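Local coordinates for tudor domain-containing protein 1 (Mus musculus, PDB 4B9W), which acts through piRNA metabolism to repress transposable elements during spermatogenesis and, by its Tudor domains, binds Piwi proteins methylated on arginine, at residues C34-D39 against L160-V165; V134-P139 against D189-E194; G173-D178 against P184-D189. All coordinates share one frame; numbering follows the deposited sequence.

Interaction 1 (C34-D39 against L160-V165); sequences CHFLKD and LQARVV
With CG anti to its carbonyl carbon (chi1 -72°) and the ring turned across the CB-CG bond (chi2 72°), Phe36 brings its ring atom CE2 up to Ala162 and Val164, although its CB does not point at them. Val164 has CG1 anti to the backbone N, which leaves CG2 as the methyl facing the ring. CE2 lies 4.2 Å from Ala162 CB and 4.3 Å from Val164 CG2, and both methyls approach the ring obliquely. A single ring carbon, CE2, thus meets two methyls of alternate residues, which the strand turns to the same side; Arg163, between them, has its CB directed away, and its NH1 forms a salt bridge with Asp16.

The backbones stay well apart, with Phe36 CA 8.5 Å from Ala162 CA, because strand 18-26 runs between the two in the sheet and hydrogen-bonds to both. Its Val21 touches both Phe36 and Ala162, while Met129 and Cys131 of strand 129-133 also pack on the phenyl group. Phe13 adds to the cluster, its ring meeting that of Phe36 at about 60° and Val164 packing on it.

Just past Phe36 the chain bends through an inverse gamma turn centred on Leu37, with a weak bond from Lys38 N to Phe36 O. Apolar packing across a middle strand in a curled sheet fits the interior of the OB-like barrel, probably the staphylococcal nuclease-like part of an extended Tudor domain, built from strands on both sides of the Tudor core in sequence.

Interaction 2 (V134-P139 against D189-E194); sequences VDIQPP and DVLIRE
Ile136 meets Leu191 and Ile192 where the short strand 136-137 packs on helix 187-193, a strand-against-helix contact at the C-terminal end of what is probably the nuclease-like part of the extended Tudor domain. Ahead of the strand, Asp135 turns the chain in a left-handed conformation, its backbone bonded to Cys200. Ile136 follows with its CB directed at the helix. Its CG1 sits between the backbone N and the carbonyl carbon (chi1 60°), and the two branches divide the work: CG2 meets the end of Ile192, 3.8 Å from CD1 and 3.9 Å from CG1, whereas CD1 reaches Leu191 CD1 more loosely, at 4.4 Å. Trp143 and Val197 also touch Ile136, so a buried apolar side chain is held between helix and loops. Gln137 makes no contact with the helix; its backbone pairs with Leu198 and its NE2 bonds to Arg199 O, joining strand 136-137 to strand 198-199. On the helix, the turn carrying Leu191 and Ile192 is closed by the bond from Arg193 N to Asp189 O, 2.8 Å long.

Interaction 3 (G173-D178 against P184-D189); sequences GVELTD and PKIISD
Asp178 and Lys185 cross obliquely on one face of a beta hairpin, formed by strands 171-178 and 185-186, that leads directly into helix 187-193. They are an antiparallel hydrogen-bonded pair: Asp178 N gives a 2.8 Å bond to Lys185 O, and Lys185 N returns one to Asp178 O. The lysine chain bends at chi3 and chi4, so CE passes 3.3 Å from Asp178 OD2 while NZ curls back to the backbone. There NZ bonds to Asp178 O at 3.1 Å from above the carbonyl plane, 59° out of it, so that this oxygen is gripped by two donors. The salt bridge from NZ to Asp178 OD1 is long; NZ also bonds to Tyr183 O and Thr181 OG1, and OD1 to Ser180 OG, all in the connecting turn. A methionine in place of Lys185 would probably leave Tyr183 O and Thr181 OG1 without their ammonium partner, Asp178 O with only its backbone donor, and the aspartate without a nearby positive charge.

The opposite face belongs to the non-hydrogen-bonded pair Thr177 and Ile186. Their side chains also cross obliquely, Thr177 OG1 lying 3.9 Å from Ile186 CG1; with OG1 anti to the carbonyl carbon (chi1 -47°), Thr177 CG2 lies 3.4 Å from Lys185 O and touches Pro184 CB. Glu175 extends on this face too, laying its CG against Ile186 CG2.

Where the strand gives way to helix, Ile187 N bonds to Leu176 O at 3.0 Å, nearly straight at 169°, and Ile187 CG1 rests against Leu176 CB. Phe151 of helix 145-155 touches both side chains. Beyond this bond a water bridges the diverging backbones, accepting from Leu176 N and Ser188 N, each 3.1 Å away.

Overall arrangement
All three contacts lie in what is probably the staphylococcal nuclease-like part of the extended Tudor domain, and the second chain of the assembly touches none of their segments. Interactions 1 and 3, with centres about 12 Å apart, share a sheet in which strands 160-168 and 171-178 are neighbours, probably bonded from Gln161 N to Thr177 O (2.8 Å) and from Arg163 N to Glu175 O (2.9 Å). Interaction 3 delivers the chain into helix 187-193, whose next turn serves interaction 2, the centres lying about 10 Å apart and Asp189 being common to both. A probable bond from Val134 N to Val174 O (3.0 Å) links those two again. Interactions 1 and 2 are about 20 Å apart between centres, meeting through Val165 and Val134.

Interaction 1 (C34-D39 against L160-V165)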
loop_
_atom_site.group_PDB
_atom_site.type_symbol
_atom_site.label_atom_id
_atom_site.label_comp_id
_atom_site.label_asym_id
_atom_site.label_seq_id
_atom_site.Cartn_x
_atom_site.Cartn_y
_atom_site.Cartn_z
ATOM N N CYS A 34 8.615 14.544 -0.414
ATOM C CA CYS A 34 9.226 15.860 -0.554
ATOM C C CYS A 34 9.942 15.996 -1.878
ATOM O O CYS A 34 10.511 15.032 -2.389
ATOM C CB CYS A 34 10.253 16.110 0.556
ATOM S SG CYS A 34 9.589 16.297 2.233
ATOM N N HIS A 35 9.900 17.207 -2.424
ATOM C CA HIS A 35 10.887 17.642 -3.376
ATOM C C HIS A 35 12.052 18.221 -2.614
ATOM O O HIS A 35 11.875 19.130 -1.792
ATOM C CB HIS A 35 10.319 18.692 -4.298
ATOM C CG HIS A 35 9.248 18.180 -5.212
ATOM N ND1 HIS A 35 8.193 18.938 -5.590
ATOM C CD2 HIS A 35 9.092 16.951 -5.820
ATOM C CE1 HIS A 35 7.406 18.229 -6.410
ATOM N NE2 HIS A 35 7.952 17.001 -6.549
ATOM N N PHE A 36 13.245 17.677 -2.867
ATOM C CA PHE A 36 14.490 18.187 -2.307
ATOM C C PHE A 36 15.093 19.234 -3.261
ATOM O O PHE A 36 15.333 18.961 -4.453
ATOM C CB PHE A 36 15.435 17.026 -1.994
ATOM C CG PHE A 36 14.990 16.206 -0.805
ATOM C CD1 PHE A 36 13.893 15.374 -0.885
ATOM C CD2 PHE A 36 15.652 16.304 0.406
ATOM C CE1 PHE A 36 13.490 14.618 0.203
ATOM C CE2 PHE A 36 15.256 15.560 1.511
ATOM C CZ PHE A 36 14.172 14.720 1.413
ATOM N N LEU A 37 15.259 20.452 -2.757
ATOM C CA LEU A 37 15.613 21.586 -3.604
ATOM C C LEU A 37 17.120 21.686 -3.714
ATOM O O LEU A 37 17.766 22.534 -3.075
ATOM C CB LEU A 37 15.002 22.892 -3.080
ATOM C CG LEU A 37 13.511 22.910 -2.727
ATOM C CD1 LEU A 37 13.127 24.269 -2.146
ATOM C CD2 LEU A 37 12.631 22.560 -3.917
ATOM N N LYS A 38 17.684 20.772 -4.494
ATOM C CA LYS A 38 19.104 20.785 -4.814
ATOM C C LYS A 38 19.285 20.455 -6.293
ATOM O O LYS A 38 18.338 20.032 -6.965
ATOM C CB LYS A 38 19.894 19.819 -3.920
ATOM C CG LYS A 38 19.463 18.360 -3.933
ATOM C CD LYS A 38 20.480 17.505 -3.176
ATOM C CE LYS A 38 20.257 16.014 -3.421
ATOM N NZ LYS A 38 21.385 15.172 -2.926
ATOM N N ASP A 39 20.488 20.692 -6.797
ATOM C CA ASP A 39 20.838 20.348 -8.174
ATOM C C ASP A 39 19.836 20.860 -9.220
ATOM O O ASP A 39 19.633 20.201 -10.238
ATOM C CB ASP A 39 20.976 18.819 -8.296
ATOM C CG ASP A 39 22.009 18.249 -7.337
ATOM O OD1 ASP A 39 23.057 18.907 -7.159
ATOM O OD2 ASP A 39 21.778 17.155 -6.760
ATOM N N LEU A 160 11.006 24.075 4.136
ATOM C CA LEU A 160 11.647 23.695 5.405
ATOM C C LEU A 160 13.052 23.164 5.169
ATOM O O LEU A 160 13.360 22.704 4.069
ATOM C CB LEU A 160 10.803 22.627 6.148
ATOM C CG LEU A 160 9.319 22.941 6.389
ATOM C CD1 LEU A 160 8.408 22.215 5.413
ATOM C CD2 LEU A 160 8.893 22.574 7.801
ATOM N N GLN A 161 13.899 23.238 6.191
ATOM C CA GLN A 161 15.182 22.530 6.206
ATOM C C GLN A 161 15.007 21.055 6.593
ATOM O O GLN A 161 14.458 20.730 7.651
ATOM C CB GLN A 161 16.154 23.202 7.198
ATOM C CG GLN A 161 17.463 22.460 7.402
ATOM C CD GLN A 161 18.402 23.195 8.339
ATOM O OE1 GLN A 161 18.292 23.075 9.555
ATOM N NE2 GLN A 161 19.322 23.967 7.774
ATOM N N ALA A 162 15.499 20.158 5.755
ATOM C CA ALA A 162 15.481 18.732 6.078
ATOM C C ALA A 162 16.904 18.286 6.324
ATOM O O ALA A 162 17.809 18.603 5.549
ATOM C CB ALA A 162 14.852 17.911 4.957
ATOM N N ARG A 163 17.092 17.565 7.415
ATOM C CA ARG A 163 18.332 16.884 7.675
ATOM C C ARG A 163 18.080 15.382 7.514
ATOM O O ARG A 163 17.215 14.804 8.159
ATOM C CB ARG A 163 18.857 17.205 9.062
ATOM C CG ARG A 163 20.273 16.725 9.252
ATOM C CD ARG A 163 20.911 17.344 10.482
ATOM N NE ARG A 163 20.385 16.766 11.696
ATOM C CZ ARG A 163 20.700 15.558 12.164
ATOM N NH1 ARG A 163 21.537 14.760 11.498
ATOM N NH2 ARG A 163 20.162 15.121 13.305
ATOM N N VAL A 164 18.822 14.775 6.609
ATOM C CA VAL A 164 18.644 13.378 6.247
ATOM C C VAL A 164 19.349 12.541 7.338
ATOM O O VAL A 164 20.538 12.394 7.308
ATOM C CB VAL A 164 19.207 13.135 4.807
ATOM C CG1 VAL A 164 19.037 11.694 4.358
ATOM C CG2 VAL A 164 18.546 14.069 3.791
ATOM N N VAL A 165 18.615 12.018 8.312
ATOM C CA VAL A 165 19.226 11.321 9.467
ATOM C C VAL A 165 19.468 9.841 9.164
ATOM O O VAL A 165 20.487 9.275 9.573
ATOM C CB VAL A 165 18.343 11.463 10.745
ATOM C CG1 VAL A 165 18.888 10.652 11.924
ATOM C CG2 VAL A 165 18.206 12.932 11.130
#

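Interaction 2 (V134-P139 against D189-E194)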
loop_
_atom_site.group_PDB
_atom_site.type_symbol
_atom_site.label_atom_id
_atom_site.label_comp_id
_atom_site.label_asym_id
_atom_site.label_seq_id
_atom_site.Cartn_x
_atom_site.Cartn_y
_atom_site.Cartn_z
ATOM N N VAL A 134 11.814 11.459 12.022
ATOM C CA VAL A 134 12.482 10.548 12.943
ATOM C C VAL A 134 12.071 10.855 14.385
ATOM O O VAL A 134 11.560 11.939 14.691
ATOM C CB VAL A 134 14.007 10.573 12.797
ATOM C CG1 VAL A 134 14.397 10.064 11.414
ATOM C CG2 VAL A 134 14.555 11.964 13.087
ATOM N N ASP A 135 12.289 9.870 15.240
ATOM C CA ASP A 135 12.202 10.011 16.702
ATOM C C ASP A 135 10.763 10.199 17.232
ATOM O O ASP A 135 10.576 10.662 18.365
ATOM C CB ASP A 135 13.117 11.140 17.236
ATOM C CG ASP A 135 14.615 10.931 16.908
ATOM O OD1 ASP A 135 15.033 9.812 16.534
ATOM O OD2 ASP A 135 15.365 11.919 17.033
ATOM N N ILE A 136 9.772 9.786 16.439
ATOM C CA ILE A 136 8.364 9.737 16.885
ATOM C C ILE A 136 7.622 8.466 16.440
ATOM O O ILE A 136 8.055 7.755 15.552
ATOM C CB ILE A 136 7.572 10.958 16.388
ATOM C CG1 ILE A 136 7.589 11.016 14.845
ATOM C CG2 ILE A 136 8.121 12.245 16.998
ATOM C CD1 ILE A 136 6.446 11.798 14.255
ATOM N N GLN A 137 6.496 8.202 17.087
ATOM C CA GLN A 137 5.653 7.037 16.807
ATOM C C GLN A 137 4.203 7.378 17.212
ATOM O O GLN A 137 3.990 8.254 18.052
ATOM C CB GLN A 137 6.162 5.819 17.607
ATOM C CG GLN A 137 6.107 5.997 19.134
ATOM C CD GLN A 137 6.676 4.805 19.884
ATOM O OE1 GLN A 137 6.459 3.660 19.494
ATOM N NE2 GLN A 137 7.422 5.068 20.959
ATOM N N PRO A 138 3.204 6.706 16.613
ATOM C CA PRO A 138 1.807 6.965 17.011
ATOM C C PRO A 138 1.533 6.555 18.460
ATOM O O PRO A 138 2.147 5.617 18.940
ATOM C CB PRO A 138 0.986 6.091 16.051
ATOM C CG PRO A 138 1.954 5.153 15.398
ATOM C CD PRO A 138 3.308 5.776 15.470
ATOM N N PRO A 139 0.651 7.277 19.167
ATOM C CA PRO A 139 0.340 6.894 20.560
ATOM C C PRO A 139 -0.171 5.464 20.683
ATOM O O PRO A 139 0.264 4.735 21.564
ATOM C CB PRO A 139 -0.743 7.892 20.972
ATOM C CG PRO A 139 -0.511 9.082 20.105
ATOM C CD PRO A 139 0.030 8.563 18.799
ATOM N N ASP A 189 8.988 18.389 17.558
ATOM C CA ASP A 189 8.740 19.063 18.831
ATOM C C ASP A 189 7.301 19.434 18.970
ATOM O O ASP A 189 6.690 19.195 20.008
ATOM C CB ASP A 189 9.558 20.361 18.980
ATOM C CG ASP A 189 9.394 20.999 20.374
ATOM O OD1 ASP A 189 9.855 20.402 21.372
ATOM O OD2 ASP A 189 8.784 22.091 20.475
ATOM N N VAL A 190 6.772 20.054 17.919
ATOM C CA VAL A 190 5.385 20.486 17.881
ATOM C C VAL A 190 4.467 19.322 18.158
ATOM O O VAL A 190 3.628 19.401 19.062
ATOM C CB VAL A 190 5.018 21.090 16.513
ATOM C CG1 VAL A 190 3.565 21.520 16.485
ATOM C CG2 VAL A 190 5.962 22.255 16.170
ATOM N N LEU A 191 4.628 18.238 17.393
ATOM C CA LEU A 191 3.763 17.054 17.525
ATOM C C LEU A 191 3.893 16.341 18.882
ATOM O O LEU A 191 2.911 15.791 19.396
ATOM C CB LEU A 191 4.042 16.058 16.393
ATOM C CG LEU A 191 3.814 16.528 14.943
ATOM C CD1 LEU A 191 3.932 15.348 13.975
ATOM C CD2 LEU A 191 2.479 17.231 14.762
ATOM N N ILE A 192 5.100 16.328 19.450
ATOM C CA ILE A 192 5.310 15.698 20.757
ATOM C C ILE A 192 4.683 16.564 21.844
ATOM O O ILE A 192 3.893 16.087 22.641
ATOM C CB ILE A 192 6.801 15.465 21.068
ATOM C CG1 ILE A 192 7.422 14.529 20.021
ATOM C CG2 ILE A 192 6.958 14.891 22.482
ATOM C CD1 ILE A 192 8.922 14.576 19.948
ATOM N N ARG A 193 5.041 17.848 21.843
ATOM C CA ARG A 193 4.535 18.813 22.816
ATOM C C ARG A 193 3.010 18.783 22.878
ATOM O O ARG A 193 2.427 18.831 23.958
ATOM C CB ARG A 193 5.000 20.237 22.464
ATOM C CG ARG A 193 5.267 21.098 23.674
ATOM C CD ARG A 193 5.012 22.583 23.427
ATOM N NE ARG A 193 4.609 23.272 24.666
ATOM C CZ ARG A 193 4.361 24.580 24.776
ATOM N NH1 ARG A 193 4.472 25.394 23.729
ATOM N NH2 ARG A 193 4.002 25.087 25.952
ATOM N N GLU A 194 2.374 18.702 21.710
ATOM C CA GLU A 194 0.916 18.755 21.612
ATOM C C GLU A 194 0.247 17.415 21.925
ATOM O O GLU A 194 -0.970 17.303 21.816
ATOM C CB GLU A 194 0.501 19.173 20.210
ATOM C CG GLU A 194 1.138 20.465 19.719
ATOM C CD GLU A 194 0.166 21.597 19.572
ATOM O OE1 GLU A 194 -0.782 21.662 20.383
ATOM O OE2 GLU A 194 0.362 22.415 18.656
#

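Interaction 3 (G173-D178 against P184-D189)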
loop_
_atom_site.group_PDB
_atom_site.type_symbol
_atom_site.label_atom_id
_atom_site.label_comp_id
_atom_site.label_asym_id
_atom_site.label_seq_id
_atom_site.Cartn_x
_atom_site.Cartn_y
_atom_site.Cartn_z
ATOM N N GLY A 173 14.406 8.905 6.547
ATOM C CA GLY A 173 13.952 9.469 7.816
ATOM C C GLY A 173 14.606 10.835 8.002
ATOM O O GLY A 173 15.828 10.958 7.920
ATOM N N VAL A 174 13.803 11.863 8.240
ATOM C CA VAL A 174 14.301 13.240 8.303
ATOM C C VAL A 174 13.881 13.942 9.577
ATOM O O VAL A 174 12.876 13.589 10.206
ATOM C CB VAL A 174 13.786 14.105 7.124
ATOM C CG1 VAL A 174 14.311 13.576 5.797
ATOM C CG2 VAL A 174 12.256 14.162 7.137
ATOM N N GLU A 175 14.690 14.927 9.956
ATOM C CA GLU A 175 14.322 15.939 10.925
ATOM C C GLU A 175 14.012 17.190 10.105
ATOM O O GLU A 175 14.812 17.584 9.234
ATOM C CB GLU A 175 15.504 16.161 11.876
ATOM C CG GLU A 175 15.269 17.129 13.016
ATOM C CD GLU A 175 16.580 17.728 13.537
ATOM O OE1 GLU A 175 17.322 18.414 12.764
ATOM O OE2 GLU A 175 16.863 17.524 14.735
ATOM N N LEU A 176 12.839 17.778 10.348
ATOM C CA LEU A 176 12.326 18.937 9.593
ATOM C C LEU A 176 12.303 20.169 10.491
ATOM O O LEU A 176 11.771 20.127 11.613
ATOM C CB LEU A 176 10.898 18.692 9.103
ATOM C CG LEU A 176 10.626 17.800 7.889
ATOM C CD1 LEU A 176 9.170 17.953 7.462
ATOM C CD2 LEU A 176 11.544 18.125 6.718
ATOM N N THR A 177 12.881 21.255 10.005
ATOM C CA THR A 177 12.867 22.484 10.753
ATOM C C THR A 177 12.378 23.614 9.873
ATOM O O THR A 177 12.810 23.779 8.729
ATOM C CB THR A 177 14.269 22.816 11.334
ATOM O OG1 THR A 177 14.819 21.654 11.958
ATOM C CG2 THR A 177 14.185 23.941 12.339
ATOM N N ASP A 178 11.472 24.386 10.441
ATOM C CA ASP A 178 10.961 25.609 9.848
ATOM C C ASP A 178 11.878 26.799 10.225
ATOM O O ASP A 178 11.990 27.167 11.380
ATOM C CB ASP A 178 9.534 25.790 10.357
ATOM C CG ASP A 178 8.878 27.075 9.892
ATOM O OD1 ASP A 178 9.482 27.857 9.131
ATOM O OD2 ASP A 178 7.726 27.298 10.316
ATOM N N PRO A 184 13.727 28.974 15.140
ATOM C CA PRO A 184 13.571 27.703 14.460
ATOM C C PRO A 184 12.510 26.822 15.124
ATOM O O PRO A 184 12.347 26.843 16.348
ATOM C CB PRO A 184 14.967 27.076 14.506
ATOM C CG PRO A 184 15.826 27.961 15.318
ATOM C CD PRO A 184 15.018 29.108 15.822
ATOM N N LYS A 185 11.735 26.112 14.312
ATOM C CA LYS A 185 10.656 25.255 14.821
ATOM C C LYS A 185 10.885 23.859 14.247
ATOM O O LYS A 185 10.842 23.650 13.027
ATOM C CB LYS A 185 9.273 25.846 14.455
ATOM C CG LYS A 185 9.173 27.361 14.754
ATOM C CD LYS A 185 8.144 28.209 13.968
ATOM C CE LYS A 185 8.665 29.192 12.864
ATOM N NZ LYS A 185 10.130 29.412 12.521
ATOM N N ILE A 186 11.215 22.921 15.132
ATOM C CA ILE A 186 11.412 21.526 14.747
ATOM C C ILE A 186 10.056 20.851 14.824
ATOM O O ILE A 186 9.419 20.798 15.912
ATOM C CB ILE A 186 12.421 20.805 15.654
ATOM C CG1 ILE A 186 13.754 21.569 15.672
ATOM C CG2 ILE A 186 12.618 19.353 15.180
ATOM C CD1 ILE A 186 14.913 20.841 16.337
ATOM N N ILE A 187 9.614 20.326 13.683
ATOM C CA ILE A 187 8.227 19.944 13.538
ATOM C C ILE A 187 7.857 18.839 14.549
ATOM O O ILE A 187 6.814 18.921 15.225
ATOM C CB ILE A 187 7.911 19.556 12.076
ATOM C CG1 ILE A 187 8.327 20.678 11.083
ATOM C CG2 ILE A 187 6.439 19.201 11.928
ATOM C CD1 ILE A 187 7.855 22.070 11.437
ATOM N N SER A 188 8.734 17.849 14.718
ATOM C CA SER A 188 8.527 16.796 15.741
ATOM C C SER A 188 8.245 17.357 17.156
ATOM O O SER A 188 7.356 16.864 17.861
ATOM C CB SER A 188 9.723 15.825 15.776
ATOM O OG SER A 188 10.912 16.452 16.263
ATOM N N ASP A 189 8.988 18.389 17.558
ATOM C CA ASP A 189 8.740 19.063 18.831
ATOM C C ASP A 189 7.301 19.434 18.970
ATOM O O ASP A 189 6.690 19.195 20.008
ATOM C CB ASP A 189 9.558 20.361 18.980
ATOM C CG ASP A 189 9.394 20.999 20.374
ATOM O OD1 ASP A 189 9.855 20.402 21.372
ATOM O OD2 ASP A 189 8.784 22.091 20.475
HETATM O O HOH W 1 11.037 17.339 12.777
#